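Local coordinates for bifunctional GH43-CE protein (Bacteroides eggerthii, PDB 6MLY) that probably hydrolyses xylan-derived chains through a family 43 glycoside hydrolase domain and carries a second, carbohydrate esterase domain of the alpha/beta-hydrolase type, at residues A[679-693]-A[705-718]. Sequence-based numbering, arbitrary orientation.
Sequences IDMTRMENCNTTKGA and PADNLDMLALLNPI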
ATOM      1  N   ILE A 679      24.352  21.758 -20.410  1.00 68.83           N
ATOM      2  CA  ILE A 679      23.665  22.966 -20.878  1.00 68.53           C
ATOM      3  C   ILE A 679      23.837  23.106 -22.397  1.00 69.07           C
ATOM      4  O   ILE A 679      22.851  23.124 -23.142  1.00 69.25           O
ATOM      5  CB  ILE A 679      24.153  24.203 -20.090  1.00 68.37           C
ATOM      6  CG1 ILE A 679      23.354  24.405 -18.798  1.00 68.00           C
ATOM      7  CG2 ILE A 679      24.128  25.463 -20.944  1.00 68.65           C
ATOM      8  CD1 ILE A 679      23.884  23.650 -17.597  1.00 68.04           C
ATOM      9  N   ASP A 680      25.091  23.215 -22.847  1.00 69.23           N
ATOM     10  CA  ASP A 680      25.395  23.485 -24.247  1.00 70.05           C
ATOM     11  C   ASP A 680      26.100  22.265 -24.843  1.00 71.11           C
ATOM     12  O   ASP A 680      27.294  22.070 -24.625  1.00 71.93           O
ATOM     13  CB  ASP A 680      26.239  24.754 -24.384  1.00 69.64           C
ATOM     14  CG  ASP A 680      26.473  25.193 -25.818  1.00 70.10           C
ATOM     15  OD1 ASP A 680      25.664  24.824 -26.695  1.00 70.42           O
ATOM     16  OD2 ASP A 680      27.462  25.902 -26.043  1.00 70.08           O
ATOM     17  N   MET A 681      25.352  21.465 -25.612  1.00 72.08           N
ATOM     18  CA  MET A 681      25.873  20.212 -26.146  1.00 73.24           C
ATOM     19  C   MET A 681      26.730  20.491 -27.390  1.00 74.07           C
ATOM     20  O   MET A 681      27.387  19.582 -27.899  1.00 76.36           O
ATOM     21  CB  MET A 681      24.752  19.227 -26.501  1.00 73.66           C
ATOM     22  CG  MET A 681      23.663  19.098 -25.439  1.00 72.85           C
ATOM     23  SD  MET A 681      24.272  19.015 -23.734  1.00 72.00           S
ATOM     24  CE  MET A 681      22.793  19.543 -22.869  1.00 71.21           C
ATOM     25  N   THR A 682      26.737  21.747 -27.859  1.00 73.24           N
ATOM     26  CA  THR A 682      27.620  22.180 -28.950  1.00 73.78           C
ATOM     27  C   THR A 682      29.066  22.274 -28.442  1.00 73.95           C
ATOM     28  O   THR A 682      30.000  22.308 -29.243  1.00 74.80           O
ATOM     29  CB  THR A 682      27.169  23.513 -29.563  1.00 73.34           C
ATOM     30  OG1 THR A 682      27.448  24.560 -28.636  1.00 72.16           O
ATOM     31  CG2 THR A 682      25.700  23.546 -29.921  1.00 73.31           C
ATOM     32  N   ARG A 683      29.237  22.323 -27.115  1.00 73.35           N
ATOM     33  CA  ARG A 683      30.545  22.386 -26.473  1.00 74.11           C
ATOM     34  C   ARG A 683      30.605  21.397 -25.303  1.00 75.28           C
ATOM     35  O   ARG A 683      31.194  21.693 -24.261  1.00 74.12           O
ATOM     36  CB  ARG A 683      30.811  23.821 -26.007  1.00 72.92           C
ATOM     37  CG  ARG A 683      30.702  24.854 -27.120  1.00 72.69           C
ATOM     38  CD  ARG A 683      31.060  26.249 -26.666  1.00 71.84           C
ATOM     39  NE  ARG A 683      29.963  26.899 -25.971  1.00 70.94           N
ATOM     40  CZ  ARG A 683      30.107  27.758 -24.969  1.00 70.33           C
ATOM     41  NH1 ARG A 683      31.300  27.985 -24.446  1.00 70.66           N
ATOM     42  NH2 ARG A 683      29.053  28.384 -24.484  1.00 69.96           N
ATOM     43  N   MET A 684      30.002  20.217 -25.495  1.00 77.09           N
ATOM     44  CA  MET A 684      29.931  19.180 -24.467  1.00 78.90           C
ATOM     45  C   MET A 684      31.227  18.361 -24.460  1.00 80.76           C
ATOM     46  O   MET A 684      31.602  17.823 -23.420  1.00 82.16           O
ATOM     47  CB  MET A 684      28.748  18.240 -24.705  1.00 79.66           C
ATOM     48  CG  MET A 684      28.348  17.449 -23.470  1.00 80.86           C
ATOM     49  SD  MET A 684      27.694  18.486 -22.136  1.00 81.07           S
ATOM     50  CE  MET A 684      28.485  17.715 -20.728  1.00 80.39           C
ATOM     51  N   GLU A 685      31.881  18.267 -25.623  1.00 82.42           N
ATOM     52  CA  GLU A 685      33.101  17.477 -25.809  1.00 84.05           C
ATOM     53  C   GLU A 685      34.315  18.406 -25.705  1.00 84.41           C
ATOM     54  O   GLU A 685      34.453  19.336 -26.504  1.00 84.02           O
ATOM     55  CB  GLU A 685      33.069  16.769 -27.168  1.00 86.38           C
ATOM     56  CG  GLU A 685      33.723  15.393 -27.176  1.00 88.30           C
ATOM     57  CD  GLU A 685      35.243  15.392 -27.121  1.00 89.20           C
ATOM     58  OE1 GLU A 685      35.878  15.865 -28.090  1.00 89.10           O
ATOM     59  OE2 GLU A 685      35.792  14.914 -26.110  1.00 91.42           O
ATOM     60  N   ASN A 686      35.180  18.153 -24.713  1.00 83.42           N
ATOM     61  CA  ASN A 686      36.445  18.890 -24.539  1.00 84.11           C
ATOM     62  C   ASN A 686      36.161  20.402 -24.467  1.00 82.03           C
ATOM     63  O   ASN A 686      36.959  21.218 -24.915  1.00 83.06           O
ATOM     64  CB  ASN A 686      37.451  18.523 -25.641  1.00 85.09           C
ATOM     65  CG  ASN A 686      38.662  17.768 -25.126  1.00 86.55           C
ATOM     66  OD1 ASN A 686      39.794  18.243 -25.241  1.00 87.07           O
ATOM     67  ND2 ASN A 686      38.438  16.594 -24.558  1.00 86.98           N
ATOM     68  N   CYS A 687      35.016  20.753 -23.871  1.00 81.55           N
ATOM     69  CA  CYS A 687      34.449  22.115 -23.813  1.00 79.69           C
ATOM     70  C   CYS A 687      34.536  22.822 -25.178  1.00 79.49           C
ATOM     71  O   CYS A 687      34.688  24.037 -25.226  1.00 78.43           O
ATOM     72  CB  CYS A 687      35.112  22.943 -22.714  1.00 79.41           C
ATOM     73  SG  CYS A 687      35.107  22.162 -21.072  1.00 80.22           S
ATOM     74  N   ASN A 688      34.364  22.069 -26.278  1.00 81.07           N
ATOM     75  CA  ASN A 688      34.620  22.569 -27.649  1.00 82.15           C
ATOM     76  C   ASN A 688      33.520  22.156 -28.631  1.00 82.63           C
ATOM     77  O   ASN A 688      32.869  23.027 -29.199  1.00 83.25           O
ATOM     78  CB  ASN A 688      35.950  22.070 -28.219  1.00 83.57           C
ATOM     79  CG  ASN A 688      37.136  22.808 -27.648  1.00 83.41           C
ATOM     80  OD1 ASN A 688      36.983  23.912 -27.138  1.00 83.29           O
ATOM     81  ND2 ASN A 688      38.311  22.205 -27.722  1.00 84.48           N
ATOM     82  N   THR A 689      33.374  20.842 -28.868  1.00 83.27           N
ATOM     83  CA  THR A 689      32.589  20.311 -29.992  1.00 83.49           C
ATOM     84  C   THR A 689      31.483  19.394 -29.470  1.00 83.10           C
ATOM     85  O   THR A 689      31.255  19.290 -28.264  1.00 82.62           O
ATOM     86  CB  THR A 689      33.467  19.541 -30.992  1.00 85.13           C
ATOM     87  OG1 THR A 689      34.833  19.887 -30.768  1.00 85.93           O
ATOM     88  CG2 THR A 689      33.119  19.819 -32.440  1.00 85.70           C
ATOM     89  N   THR A 690      30.806  18.745 -30.421  1.00 83.44           N
ATOM     90  CA  THR A 690      29.765  17.776 -30.200  1.00 83.73           C
ATOM     91  C   THR A 690      30.385  16.405 -29.917  1.00 84.60           C
ATOM     92  O   THR A 690      31.607  16.244 -29.976  1.00 84.98           O
ATOM     93  CB  THR A 690      28.864  17.716 -31.437  1.00 82.63           C
ATOM     94  OG1 THR A 690      29.707  17.483 -32.567  1.00 82.58           O
ATOM     95  CG2 THR A 690      28.058  18.982 -31.631  1.00 81.73           C
ATOM     96  N   LYS A 691      29.518  15.422 -29.637  1.00 85.25           N
ATOM     97  CA  LYS A 691      29.909  14.029 -29.459  1.00 85.83           C
ATOM     98  C   LYS A 691      29.213  13.168 -30.524  1.00 88.62           C
ATOM     99  O   LYS A 691      28.481  13.700 -31.371  1.00 89.53           O
ATOM    100  CB  LYS A 691      29.588  13.606 -28.024  1.00 83.88           C
ATOM    101  CG  LYS A 691      30.169  14.532 -26.969  1.00 82.39           C
ATOM    102  CD  LYS A 691      30.324  13.899 -25.611  1.00 81.48           C
ATOM    103  CE  LYS A 691      29.140  14.155 -24.709  1.00 80.03           C
ATOM    104  NZ  LYS A 691      29.266  13.425 -23.427  1.00 80.22           N
ATOM    105  N   GLY A 692      29.471  11.852 -30.478  1.00 90.73           N
ATOM    106  CA  GLY A 692      29.037  10.890 -31.494  1.00 92.20           C
ATOM    107  C   GLY A 692      27.535  10.707 -31.486  1.00 92.01           C
ATOM    108  O   GLY A 692      26.836  11.383 -30.732  1.00 91.74           O
ATOM    109  N   ALA A 693      27.050   9.780 -32.322  1.00 94.11           N
ATOM    110  CA  ALA A 693      25.627   9.456 -32.410  1.00 93.04           C
ATOM    111  C   ALA A 693      25.230   8.519 -31.266  1.00 93.00           C
ATOM    112  O   ALA A 693      24.074   8.103 -31.189  1.00 95.03           O
ATOM    113  CB  ALA A 693      25.319   8.839 -33.752  1.00 94.88           C
ATOM    114  N   PRO A 705      24.393  14.838 -33.381  1.00 81.38           N
ATOM    115  CA  PRO A 705      24.606  16.215 -32.915  1.00 80.19           C
ATOM    116  C   PRO A 705      25.273  17.210 -33.882  1.00 80.64           C
ATOM    117  O   PRO A 705      24.746  18.308 -34.094  1.00 79.74           O
ATOM    118  CB  PRO A 705      25.526  15.995 -31.705  1.00 79.56           C
ATOM    119  CG  PRO A 705      25.023  14.705 -31.117  1.00 79.67           C
ATOM    120  CD  PRO A 705      24.707  13.855 -32.331  1.00 81.08           C
ATOM    121  N   ALA A 706      26.416  16.821 -34.457  1.00 81.55           N
ATOM    122  CA  ALA A 706      27.210  17.678 -35.346  1.00 82.00           C
ATOM    123  C   ALA A 706      26.328  18.326 -36.426  1.00 82.82           C
ATOM    124  O   ALA A 706      26.515  19.502 -36.754  1.00 81.97           O
ATOM    125  CB  ALA A 706      28.324  16.871 -35.967  1.00 83.25           C
ATOM    126  N   ASP A 707      25.374  17.551 -36.964  1.00 83.89           N
ATOM    127  CA  ASP A 707      24.531  17.964 -38.091  1.00 84.88           C
ATOM    128  C   ASP A 707      23.197  18.542 -37.590  1.00 83.91           C
ATOM    129  O   ASP A 707      22.391  19.014 -38.396  1.00 84.41           O
ATOM    130  CB  ASP A 707      24.291  16.792 -39.048  1.00 86.85           C
ATOM    131  CG  ASP A 707      25.551  16.024 -39.412  1.00 87.98           C
ATOM    132  OD1 ASP A 707      26.522  16.668 -39.857  1.00 88.06           O
ATOM    133  OD2 ASP A 707      25.556  14.788 -39.234  1.00 88.71           O
ATOM    134  N   ASN A 708      22.963  18.482 -36.271  1.00 83.11           N
ATOM    135  CA  ASN A 708      21.761  19.036 -35.622  1.00 82.48           C
ATOM    136  C   ASN A 708      22.211  20.093 -34.602  1.00 81.29           C
ATOM    137  O   ASN A 708      21.913  20.008 -33.412  1.00 80.34           O
ATOM    138  CB  ASN A 708      20.893  17.939 -34.990  1.00 82.83           C
ATOM    139  CG  ASN A 708      20.179  17.071 -36.005  1.00 84.55           C
ATOM    140  OD1 ASN A 708      20.446  17.141 -37.201  1.00 85.50           O
ATOM    141  ND2 ASN A 708      19.254  16.247 -35.541  1.00 85.62           N
ATOM    142  N   LEU A 709      22.921  21.105 -35.105  1.00 80.88           N
ATOM    143  CA  LEU A 709      23.551  22.137 -34.284  1.00 79.67           C
ATOM    144  C   LEU A 709      22.490  23.143 -33.814  1.00 78.07           C
ATOM    145  O   LEU A 709      22.598  23.689 -32.718  1.00 77.02           O
ATOM    146  CB  LEU A 709      24.659  22.805 -35.107  1.00 80.01           C
ATOM    147  CG  LEU A 709      25.986  23.008 -34.378  1.00 79.91           C
ATOM    148  CD1 LEU A 709      27.092  23.377 -35.353  1.00 80.34           C
ATOM    149  CD2 LEU A 709      25.850  24.069 -33.298  1.00 79.13           C
ATOM    150  N   ASP A 710      21.468  23.364 -34.652  1.00 78.59           N
ATOM    151  CA  ASP A 710      20.294  24.182 -34.329  1.00 77.99           C
ATOM    152  C   ASP A 710      19.562  23.616 -33.103  1.00 77.04           C
ATOM    153  O   ASP A 710      19.336  24.330 -32.123  1.00 75.80           O
ATOM    154  CB  ASP A 710      19.313  24.239 -35.503  1.00 79.38           C
ATOM    155  CG  ASP A 710      19.800  25.026 -36.707  1.00 80.30           C
ATOM    156  OD1 ASP A 710      20.873  25.654 -36.609  1.00 80.45           O
ATOM    157  OD2 ASP A 710      19.092  25.011 -37.733  1.00 81.71           O
ATOM    158  N   MET A 711      19.173  22.336 -33.183  1.00 77.44           N
ATOM    159  CA  MET A 711      18.374  21.678 -32.144  1.00 76.78           C
ATOM    160  C   MET A 711      19.128  21.706 -30.805  1.00 75.79           C
ATOM    161  O   MET A 711      18.522  21.921 -29.756  1.00 75.04           O
ATOM    162  CB  MET A 711      18.036  20.234 -32.537  1.00 77.69           C
ATOM    163  CG  MET A 711      17.118  19.503 -31.560  1.00 77.43           C
ATOM    164  SD  MET A 711      15.498  20.286 -31.278  1.00 77.39           S
ATOM    165  CE  MET A 711      14.663  19.929 -32.823  1.00 78.77           C
ATOM    166  N   LEU A 712      20.452  21.522 -30.843  1.00 76.04           N
ATOM    167  CA  LEU A 712      21.274  21.544 -29.627  1.00 75.48           C
ATOM    168  C   LEU A 712      21.172  22.907 -28.924  1.00 74.53           C
ATOM    169  O   LEU A 712      21.246  22.973 -27.692  1.00 74.24           O
ATOM    170  CB  LEU A 712      22.731  21.231 -29.981  1.00 76.41           C
ATOM    171  CG  LEU A 712      23.029  19.789 -30.395  1.00 77.57           C
ATOM    172  CD1 LEU A 712      24.530  19.534 -30.368  1.00 77.84           C
ATOM    173  CD2 LEU A 712      22.292  18.780 -29.515  1.00 77.36           C
ATOM    174  N   ALA A 713      21.024  23.983 -29.706  1.00 74.44           N
ATOM    175  CA  ALA A 713      20.855  25.333 -29.166  1.00 73.46           C
ATOM    176  C   ALA A 713      19.440  25.503 -28.599  1.00 73.15           C
ATOM    177  O   ALA A 713      19.244  26.188 -27.594  1.00 72.23           O
ATOM    178  CB  ALA A 713      21.146  26.363 -30.230  1.00 73.74           C
ATOM    179  N   LEU A 714      18.456  24.873 -29.251  1.00 73.96           N
ATOM    180  CA  LEU A 714      17.063  24.985 -28.839  1.00 73.82           C
ATOM    181  C   LEU A 714      16.854  24.353 -27.458  1.00 72.98           C
ATOM    182  O   LEU A 714      15.975  24.797 -26.722  1.00 72.64           O
ATOM    183  CB  LEU A 714      16.156  24.332 -29.887  1.00 74.97           C
ATOM    184  CG  LEU A 714      15.836  25.193 -31.108  1.00 75.89           C
ATOM    185  CD1 LEU A 714      15.085  24.390 -32.158  1.00 77.15           C
ATOM    186  CD2 LEU A 714      15.041  26.431 -30.716  1.00 75.54           C
ATOM    187  N   LEU A 715      17.645  23.326 -27.114  1.00 72.72           N
ATOM    188  CA  LEU A 715      17.497  22.658 -25.807  1.00 71.80           C
ATOM    189  C   LEU A 715      18.497  23.233 -24.795  1.00 70.85           C
ATOM    190  O   LEU A 715      18.472  22.856 -23.624  1.00 70.60           O
ATOM    191  CB  LEU A 715      17.619  21.133 -25.958  1.00 72.59           C
ATOM    192  CG  LEU A 715      18.991  20.550 -26.311  1.00 73.35           C
ATOM    193  CD1 LEU A 715      19.868  20.373 -25.078  1.00 72.44           C
ATOM    194  CD2 LEU A 715      18.819  19.210 -27.011  1.00 74.54           C
ATOM    195  N   ASN A 716      19.350  24.157 -25.250  1.00 70.31           N
ATOM    196  CA  ASN A 716      20.275  24.904 -24.397  1.00 69.22           C
ATOM    197  C   ASN A 716      19.507  25.983 -23.632  1.00 68.19           C
ATOM    198  O   ASN A 716      18.939  26.887 -24.243  1.00 68.47           O
ATOM    199  CB  ASN A 716      21.399  25.520 -25.236  1.00 69.65           C
ATOM    200  CG  ASN A 716      22.436  26.265 -24.424  1.00 69.25           C
ATOM    201  OD1 ASN A 716      22.192  26.650 -23.282  1.00 68.46           O
ATOM    202  ND2 ASN A 716      23.602  26.475 -25.013  1.00 69.58           N
ATOM    203  N   PRO A 717      19.475  25.944 -22.278  1.00 67.18           N
ATOM    204  CA  PRO A 717      18.785  26.967 -21.491  1.00 66.68           C
ATOM    205  C   PRO A 717      19.297  28.405 -21.700  1.00 66.56           C
ATOM    206  O   PRO A 717      18.510  29.342 -21.591  1.00 66.80           O
ATOM    207  CB  PRO A 717      19.024  26.559 -20.027  1.00 66.10           C
ATOM    208  CG  PRO A 717      19.414  25.100 -20.083  1.00 66.34           C
ATOM    209  CD  PRO A 717      20.075  24.903 -21.431  1.00 66.95           C
ATOM    210  N   ILE A 718      20.597  28.562 -21.988  1.00 66.60           N
ATOM    211  CA  ILE A 718      21.236  29.885 -22.175  1.00 66.61           C
ATOM    212  C   ILE A 718      20.430  30.716 -23.187  1.00 67.03           C
ATOM    213  O   ILE A 718      20.199  31.898 -22.972  1.00 66.95           O
ATOM    214  CB  ILE A 718      22.725  29.746 -22.577  1.00 66.75           C
ATOM    215  CG1 ILE A 718      23.594  29.311 -21.391  1.00 66.47           C
ATOM    216  CG2 ILE A 718      23.244  31.028 -23.211  1.00 66.82           C
ATOM    217  CD1 ILE A 718      25.063  29.118 -21.719  1.00 66.79           C
TER
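Asn716 meets Ile679 and Asp680 where, in the esterase part with its alpha/beta-hydrolase fold, the loop after strand 671-675 lies against helix 709-714 and the turn that follows it. Traced outward from CB, Asn716 first passes Ile679: CB sits 3.5 Å from Ile679 O, and CG passes the same carbonyl. At the tip of the amide, OD1 lies against Ile679 CG2 and accepts from Ile718 N at 2.8 Å, a bond that closes an Asx turn, with the donor 38° out of the carbonyl plane. ND2 reaches the other way, 3.1 Å from Asp680 OD1, with amide and carboxylate planes 33° apart. Chi1 of -178°, which sets CG anti to the backbone N, carries the amide across to the loop.

Asp680 is held within its own loop. Its OD1 accepts from Thr682 OG1 at 2.6 Å, on the syn side but tilted out of the carboxylate plane, while OD2 forms a salt bridge with Arg683 NE, whose guanidinium also makes a cation-pi contact with Phe746 of helix 741-752. With an alanine in place of Asp680, the Arg683 charge would probably lose its mate and the Thr682 hydroxyl would be free to turn.

Further along, the contact is apolar. Leu712 CD1 touches both Met681 CB and Thr690 CG2, the latter at 3.8 Å, and the bent Met681 chain brings CE onto Leu715 CD1. At the far end Pro705 packs against the loop backbone, its CG 3.6 Å from Lys691 O and its CD equally near Gly692 O.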